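Long-range contacts in GENE 22 product (Bacillus phage spp1, PDB 2XC8), which is of unknown function but resembles in fold a domain of the receptor-binding protein of lactococcal phage p2: residues A9-T14 against L31-E36; E37-E42 against Q67-S72; F46-D51 against V99-F104. All blocks are in the same frame, centred on the assembly; numbering follows the deposited sequence.

Interaction 1. Residues A9-T14 against L31-E36; sequences AVWYLT and LHKGDE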
# COMPACT_ATOMS: atom_id res chain seq x y z
N ALA B 9 15.67 0.42 -4.16
CA ALA B 9 16.40 1.42 -4.95
C ALA B 9 17.29 2.30 -4.08
O ALA B 9 17.08 2.39 -2.87
CB ALA B 9 15.42 2.27 -5.75
N VAL B 10 18.28 2.93 -4.71
CA VAL B 10 19.15 3.89 -4.04
C VAL B 10 18.32 5.08 -3.55
O VAL B 10 18.42 5.47 -2.38
CB VAL B 10 20.30 4.37 -4.97
CG1 VAL B 10 21.19 5.39 -4.27
CG2 VAL B 10 21.13 3.19 -5.47
N TRP B 11 17.50 5.62 -4.44
CA TRP B 11 16.55 6.67 -4.10
C TRP B 11 15.24 6.03 -3.65
O TRP B 11 14.57 5.35 -4.43
CB TRP B 11 16.30 7.59 -5.29
CG TRP B 11 17.45 8.48 -5.63
CD1 TRP B 11 18.48 8.20 -6.48
CD2 TRP B 11 17.68 9.81 -5.14
NE1 TRP B 11 19.34 9.27 -6.55
CE2 TRP B 11 18.87 10.27 -5.73
CE3 TRP B 11 16.99 10.65 -4.25
CZ2 TRP B 11 19.40 11.54 -5.47
CZ3 TRP B 11 17.52 11.91 -3.99
CH2 TRP B 11 18.71 12.34 -4.60
N TYR B 12 14.87 6.26 -2.39
CA TYR B 12 13.62 5.73 -1.85
C TYR B 12 12.85 6.75 -1.02
O TYR B 12 13.42 7.67 -0.43
CB TYR B 12 13.86 4.43 -1.06
CG TYR B 12 14.73 4.56 0.18
CD1 TYR B 12 14.16 4.71 1.44
CD2 TYR B 12 16.12 4.49 0.09
CE1 TYR B 12 14.95 4.81 2.58
CE2 TYR B 12 16.92 4.59 1.22
CZ TYR B 12 16.33 4.75 2.46
OH TYR B 12 17.12 4.85 3.59
N LEU B 13 11.53 6.57 -0.99
CA LEU B 13 10.61 7.50 -0.34
C LEU B 13 9.84 6.81 0.78
O LEU B 13 9.23 5.76 0.58
CB LEU B 13 9.65 8.08 -1.39
CG LEU B 13 8.64 9.16 -0.99
CD1 LEU B 13 9.32 10.46 -0.61
CD2 LEU B 13 7.64 9.39 -2.12
N THR B 14 9.89 7.41 1.97
CA THR B 14 9.23 6.84 3.16
C THR B 14 7.78 7.30 3.30
O THR B 14 7.07 6.88 4.22
CB THR B 14 10.01 7.17 4.46
OG1 THR B 14 10.11 8.59 4.62
CG2 THR B 14 11.41 6.55 4.43
N LEU B 31 12.66 11.71 1.29
CA LEU B 31 13.35 11.15 0.14
C LEU B 31 14.80 10.88 0.54
O LEU B 31 15.51 11.79 0.98
CB LEU B 31 13.28 12.10 -1.05
CG LEU B 31 13.90 11.66 -2.38
CD1 LEU B 31 13.15 10.48 -2.99
CD2 LEU B 31 13.93 12.82 -3.36
N HIS B 32 15.23 9.63 0.38
CA HIS B 32 16.59 9.23 0.73
C HIS B 32 17.46 8.87 -0.47
O HIS B 32 17.01 8.19 -1.39
CB HIS B 32 16.58 7.98 1.61
CG HIS B 32 15.99 8.20 2.97
ND1 HIS B 32 16.76 8.18 4.12
CD2 HIS B 32 14.72 8.40 3.37
CE1 HIS B 32 15.98 8.38 5.17
NE2 HIS B 32 14.73 8.51 4.74
N LYS B 33 18.70 9.33 -0.43
CA LYS B 33 19.68 9.01 -1.46
C LYS B 33 20.64 8.05 -0.77
O LYS B 33 21.70 8.45 -0.27
CB LYS B 33 20.41 10.26 -1.98
CG LYS B 33 21.45 10.00 -3.06
CD LYS B 33 22.28 11.24 -3.34
CE LYS B 33 23.35 10.98 -4.39
NZ LYS B 33 24.22 12.17 -4.61
N GLY B 34 20.26 6.78 -0.73
CA GLY B 34 21.00 5.75 -0.00
C GLY B 34 21.07 6.09 1.48
O GLY B 34 20.05 6.30 2.12
N ASP B 35 22.29 6.14 2.01
CA ASP B 35 22.51 6.65 3.34
C ASP B 35 23.32 7.95 3.39
O ASP B 35 23.81 8.34 4.40
CB ASP B 35 23.03 5.59 4.32
CG ASP B 35 24.33 4.95 3.88
OD1 ASP B 35 24.51 3.75 4.13
OD2 ASP B 35 25.18 5.63 3.31
N GLU B 36 23.40 8.64 2.30
CA GLU B 36 24.23 9.84 2.24
C GLU B 36 23.47 11.14 2.55
O GLU B 36 23.99 11.99 3.28
CB GLU B 36 25.06 9.93 0.94
CG GLU B 36 24.35 10.51 -0.29
CD GLU B 36 25.33 10.98 -1.35
OE1 GLU B 36 26.11 10.14 -1.87
OE2 GLU B 36 25.33 12.19 -1.67
O HOH W 1 19.32 7.00 4.66
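W11 lies across K33 on one face of an antiparallel two-strand pairing, while Y12 lies against H32 on the other. Strand 11-13 runs beside the end of strand 23-33 in the smaller, antiparallel sheet of the Gp22 fold, with W11-K33 and L13-L31 as non-hydrogen-bonded pairs and Y12-H32 as the hydrogen-bonded pair between them. Two backbone bonds join this central pair, H32 N to Y12 O at 2.8 Å and Y12 N to H32 O at 3.1 Å. Beyond the strand end, G34 N donates to V10 O at 2.8 Å, where the chain turns at the positive phi of G34.

The ring of Y12 is swung over its own backbone (chi1 63°). H32 CB sits over it, 3.5 Å from the ring centroid, in a CH-pi contact. The ring planes differ by only 6°, but the imidazole is displaced so that little of it covers the phenol. A water ties the polar ends of Y12 and H32 to the turn, lying 2.9 Å from H32 ND1 and donating to G34 O at 2.7 Å.

On the other face the indole extends toward the partner strand with CG beside its own backbone N (chi1 -71°). The branch of L31 arrives at the ring edge, its CG 3.8 Å from W11 CE3. M64 and R93, from strands of the larger sheet, also touch the indole. The L13-L31 end of this face is buried against that sheet, while the W11-K33 end is partly exposed. There the aliphatic part of K33 covers one face of the indole: K33 CB forms a second CH-pi contact, with the six-membered ring, and K33 CG comes within 3.5 Å of W11 CZ2.

Interaction 2. Residues E37-E42 against Q67-S72; sequences EVFPVE and QTKKVS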
# COMPACT_ATOMS: atom_id res chain seq x y z
N GLU B 37 22.26 11.29 2.01
CA GLU B 37 21.44 12.48 2.29
C GLU B 37 19.93 12.21 2.21
O GLU B 37 19.47 11.44 1.37
CB GLU B 37 21.83 13.65 1.38
CG GLU B 37 21.28 15.01 1.85
CD GLU B 37 21.95 16.21 1.19
OE1 GLU B 37 21.58 17.35 1.54
OE2 GLU B 37 22.84 16.02 0.34
N VAL B 38 19.18 12.92 3.03
CA VAL B 38 17.75 12.85 3.16
C VAL B 38 17.11 14.22 2.93
O VAL B 38 17.61 15.18 3.35
CB VAL B 38 17.40 12.39 4.56
CG1 VAL B 38 15.96 12.22 4.74
CG2 VAL B 38 18.18 11.22 4.94
N PHE B 39 15.97 14.25 2.25
CA PHE B 39 15.29 15.50 1.92
C PHE B 39 13.82 15.42 2.35
O PHE B 39 13.19 14.37 2.20
CB PHE B 39 15.36 15.75 0.40
CG PHE B 39 16.74 15.62 -0.18
CD1 PHE B 39 17.58 16.73 -0.26
CD2 PHE B 39 17.20 14.40 -0.66
CE1 PHE B 39 18.86 16.62 -0.80
CE2 PHE B 39 18.49 14.28 -1.20
CZ PHE B 39 19.31 15.39 -1.28
N PRO B 40 13.27 16.52 2.90
CA PRO B 40 11.86 16.49 3.31
C PRO B 40 10.89 16.54 2.13
O PRO B 40 11.11 17.30 1.18
CB PRO B 40 11.71 17.74 4.18
CG PRO B 40 12.77 18.67 3.69
CD PRO B 40 13.91 17.81 3.22
N VAL B 41 9.84 15.73 2.19
CA VAL B 41 8.82 15.68 1.14
C VAL B 41 7.45 15.98 1.75
O VAL B 41 7.02 15.31 2.68
CB VAL B 41 8.81 14.32 0.40
CG1 VAL B 41 7.69 14.26 -0.62
CG2 VAL B 41 10.15 14.07 -0.28
N GLU B 42 6.80 16.98 1.21
CA GLU B 42 5.48 17.38 1.67
C GLU B 42 4.35 16.43 1.26
O GLU B 42 4.42 15.71 0.30
CB GLU B 42 5.18 18.83 1.29
CG GLU B 42 4.94 19.06 -0.20
CD GLU B 42 5.09 20.50 -0.67
OE1 GLU B 42 4.21 21.30 -0.35
OE2 GLU B 42 6.06 20.83 -1.36
N GLN B 67 20.06 22.58 -7.36
CA GLN B 67 20.80 23.67 -6.71
C GLN B 67 20.22 24.08 -5.36
O GLN B 67 20.97 24.32 -4.41
CB GLN B 67 20.94 24.87 -7.65
CG GLN B 67 22.11 24.74 -8.62
CD GLN B 67 22.18 25.86 -9.64
OE1 GLN B 67 21.70 26.97 -9.41
NE2 GLN B 67 22.78 25.57 -10.79
N THR B 68 18.89 24.17 -5.27
CA THR B 68 18.23 24.54 -4.01
C THR B 68 17.94 23.32 -3.14
O THR B 68 17.69 23.44 -1.94
CB THR B 68 16.91 25.32 -4.26
OG1 THR B 68 15.92 24.44 -4.81
CG2 THR B 68 17.13 26.49 -5.20
N LYS B 69 18.00 22.15 -3.76
CA LYS B 69 17.64 20.86 -3.15
C LYS B 69 16.19 20.69 -2.77
O LYS B 69 15.86 19.76 -2.12
CB LYS B 69 18.50 20.51 -1.92
CG LYS B 69 19.98 20.21 -2.12
CD LYS B 69 20.58 19.64 -0.79
CE LYS B 69 21.43 20.60 -0.00
NZ LYS B 69 21.05 20.90 1.40
N LYS B 70 15.35 21.61 -3.17
CA LYS B 70 13.90 21.57 -2.95
C LYS B 70 13.26 20.44 -3.76
O LYS B 70 13.39 20.40 -4.99
CB LYS B 70 13.26 22.91 -3.31
CG LYS B 70 11.77 23.01 -3.02
CD LYS B 70 11.15 24.21 -3.71
CE LYS B 70 9.67 24.35 -3.37
NZ LYS B 70 9.04 25.49 -4.09
N VAL B 71 12.58 19.54 -3.06
CA VAL B 71 11.89 18.41 -3.69
C VAL B 71 10.39 18.71 -3.76
O VAL B 71 9.76 19.01 -2.74
CB VAL B 71 12.15 17.09 -2.93
CG1 VAL B 71 11.58 15.90 -3.69
CG2 VAL B 71 13.63 16.89 -2.69
N SER B 72 9.82 18.62 -4.96
CA SER B 72 8.43 19.02 -5.20
C SER B 72 7.60 17.99 -5.97
O SER B 72 8.15 17.08 -6.60
CB SER B 72 8.38 20.37 -5.92
OG SER B 72 9.01 21.38 -5.15
O HOH W 2 12.56 19.31 -0.08
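F39 and V71 meet between the two sheets of a sandwich-like arrangement: F39 is on strand 37-47, at the border of the smaller sheet, and V71 is on strand 71-79, the outermost strand of the larger one. Their side chains cross at about a right angle, with V71 CG2 3.7 Å from F39 CB. The other methyl of V71, CG1, turns to V41 and approaches its CG2 obliquely at 4.1 Å. L31, L62 and M64 also touch this valine. The backbones are joined through a water, which donates to P40 O at 2.8 Å and accepts from V71 N at 3.0 Å.

Toward the solvent the contact changes character. K69 lays its methylene chain across the end of the F39 ring at about a right angle, CD lying at the ring edge, in its plane, 3.5 Å from CE1. Bends at chi3 (-105°) and chi4 then carry the amine beyond the ring to E37, whose extended side chain crosses that of the lysine. The resulting salt bridge, E37 OE1 to K69 NZ, is long at 3.6 Å.

Interaction 3. Residues F46-D51 against V99-F104; sequences FDLTPD and VSVTVF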
# COMPACT_ATOMS: atom_id res chain seq x y z
N PHE B 46 -4.73 14.05 -4.48
CA PHE B 46 -5.54 14.44 -5.64
C PHE B 46 -6.68 13.46 -5.89
O PHE B 46 -6.56 12.26 -5.60
CB PHE B 46 -4.67 14.62 -6.90
CG PHE B 46 -3.94 13.37 -7.33
CD1 PHE B 46 -4.49 12.53 -8.30
CD2 PHE B 46 -2.69 13.06 -6.80
CE1 PHE B 46 -3.81 11.38 -8.71
CE2 PHE B 46 -2.01 11.91 -7.21
CZ PHE B 46 -2.57 11.08 -8.17
N ASP B 47 -7.79 13.97 -6.42
CA ASP B 47 -8.93 13.15 -6.79
C ASP B 47 -8.65 12.40 -8.09
O ASP B 47 -8.03 12.95 -9.01
CB ASP B 47 -10.19 14.00 -6.95
CG ASP B 47 -10.60 14.71 -5.67
OD1 ASP B 47 -10.40 14.14 -4.57
OD2 ASP B 47 -11.14 15.83 -5.76
N LEU B 48 -9.11 11.16 -8.16
CA LEU B 48 -9.05 10.38 -9.39
C LEU B 48 -10.35 10.59 -10.17
O LEU B 48 -11.14 9.65 -10.35
CB LEU B 48 -8.77 8.91 -9.11
CG LEU B 48 -7.34 8.56 -8.64
CD1 LEU B 48 -7.31 7.19 -8.00
CD2 LEU B 48 -6.33 8.66 -9.78
N THR B 49 -10.55 11.83 -10.60
CA THR B 49 -11.79 12.26 -11.24
C THR B 49 -11.92 11.68 -12.65
O THR B 49 -11.04 11.88 -13.49
CB THR B 49 -11.87 13.81 -11.30
OG1 THR B 49 -11.57 14.36 -10.02
CG2 THR B 49 -13.26 14.27 -11.73
N PRO B 50 -13.03 10.96 -12.91
CA PRO B 50 -13.27 10.46 -14.26
C PRO B 50 -13.87 11.53 -15.16
O PRO B 50 -14.39 12.54 -14.67
CB PRO B 50 -14.29 9.33 -14.02
CG PRO B 50 -15.03 9.74 -12.80
CD PRO B 50 -14.10 10.58 -11.97
N ASP B 51 -13.77 11.32 -16.47
CA ASP B 51 -14.41 12.18 -17.46
C ASP B 51 -15.63 11.45 -18.00
O ASP B 51 -15.66 10.22 -18.04
CB ASP B 51 -13.43 12.50 -18.59
CG ASP B 51 -13.99 13.48 -19.60
OD1 ASP B 51 -14.16 14.67 -19.26
OD2 ASP B 51 -14.25 13.06 -20.75
N VAL B 99 3.08 7.29 -8.90
CA VAL B 99 1.67 7.01 -9.20
C VAL B 99 1.35 7.18 -10.69
O VAL B 99 1.66 8.21 -11.28
CB VAL B 99 0.69 7.87 -8.34
CG1 VAL B 99 -0.77 7.50 -8.63
CG2 VAL B 99 0.97 7.71 -6.85
N SER B 100 0.74 6.15 -11.28
CA SER B 100 0.30 6.17 -12.67
C SER B 100 -1.01 5.40 -12.81
O SER B 100 -1.01 4.17 -12.75
CB SER B 100 1.38 5.57 -13.58
OG SER B 100 0.97 5.56 -14.94
N VAL B 101 -2.11 6.12 -12.98
CA VAL B 101 -3.45 5.52 -12.97
C VAL B 101 -4.32 6.00 -14.13
O VAL B 101 -4.37 7.19 -14.44
CB VAL B 101 -4.19 5.77 -11.62
CG1 VAL B 101 -5.56 5.10 -11.61
CG2 VAL B 101 -3.36 5.29 -10.44
N THR B 102 -5.01 5.05 -14.77
CA THR B 102 -6.03 5.36 -15.77
C THR B 102 -7.42 5.21 -15.16
O THR B 102 -7.77 4.14 -14.64
CB THR B 102 -5.88 4.46 -17.02
OG1 THR B 102 -4.56 4.59 -17.56
CG2 THR B 102 -6.90 4.84 -18.10
N VAL B 103 -8.20 6.29 -15.20
CA VAL B 103 -9.55 6.30 -14.65
C VAL B 103 -10.57 6.34 -15.79
O VAL B 103 -10.59 7.28 -16.58
CB VAL B 103 -9.77 7.51 -13.70
CG1 VAL B 103 -11.14 7.43 -13.03
CG2 VAL B 103 -8.68 7.57 -12.64
N PHE B 104 -11.40 5.30 -15.85
CA PHE B 104 -12.40 5.17 -16.91
C PHE B 104 -13.70 5.89 -16.52
O PHE B 104 -13.97 6.06 -15.33
CB PHE B 104 -12.64 3.69 -17.22
CG PHE B 104 -11.44 3.01 -17.83
CD1 PHE B 104 -11.24 3.04 -19.21
CD2 PHE B 104 -10.51 2.35 -17.03
CE1 PHE B 104 -10.13 2.43 -19.78
CE2 PHE B 104 -9.39 1.73 -17.60
CZ PHE B 104 -9.20 1.77 -18.98
O HOH W 3 -12.84 8.90 -17.20
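L48 points its side chain at strand 93-103, and its atoms meet that strand one after another. CB is the first to touch, 3.8 Å from V103 CG2. CG follows beside the residue's own backbone N (chi1 -72°), which sends the branch along the strand in the direction of V101. Of the two methyls, CD2 makes the contact: it fits between neighbours on the same strand face, 3.9 Å from V103 CG2 and 4.0 Å from V101 CB. The leucine side chain as a whole crosses that of V101 at about a right angle. I24, Y58 and R109, which lie outside the two segments, also touch this buried leucine.

The two segments belong to different layers of a sandwich-like arrangement of two sheets. Strand 37-47, of the smaller antiparallel sheet, ends just ahead of L48, whereas strand 93-103 lies inside the larger mixed sheet; the touching parts, 46-50 and 99-104, run within 23° of each other. Apolar side chains make most of the contact between the layers, and V99, V101 and V103 all face inward from the same side of their strand. F46, two residues before L48, comes from the opposite direction to V99 and presents its ring edge, CZ lying 4.0 Å from V99 CG1.

Past the strand end the chain bends in an inverse gamma turn centred on L48, with a weak bond from T49 N to D47 O. The turn brings L48 O to 3.5 Å from V103 CG1, and P50 then packs its CB against the same methyl. With P50 the backbones have drawn close enough for a water to connect them, accepting from D51 N at 2.7 Å and donating to V103 O at 2.8 Å.

In the fold
From the N terminus, interaction 1 closes first, bringing 31-36 back against 9-14 around a 16-residue excursion that includes strand 17-19. Interaction 2 opens directly afterwards at residue 37, so the two are in series, yet they touch: L31 O and F39 N are probably hydrogen-bonded between neighbouring strands, and L13 packs on V41. Interactions 2 and 3 both start on strand 37-47 and cross, because 46-51 falls inside the loop closed by 67-72 but finds its partner only at 99-104. One strand of the smaller sheet thereby reaches the larger sheet twice, with the two contact centres about 26 Å apart on opposite sides of the chain's centre.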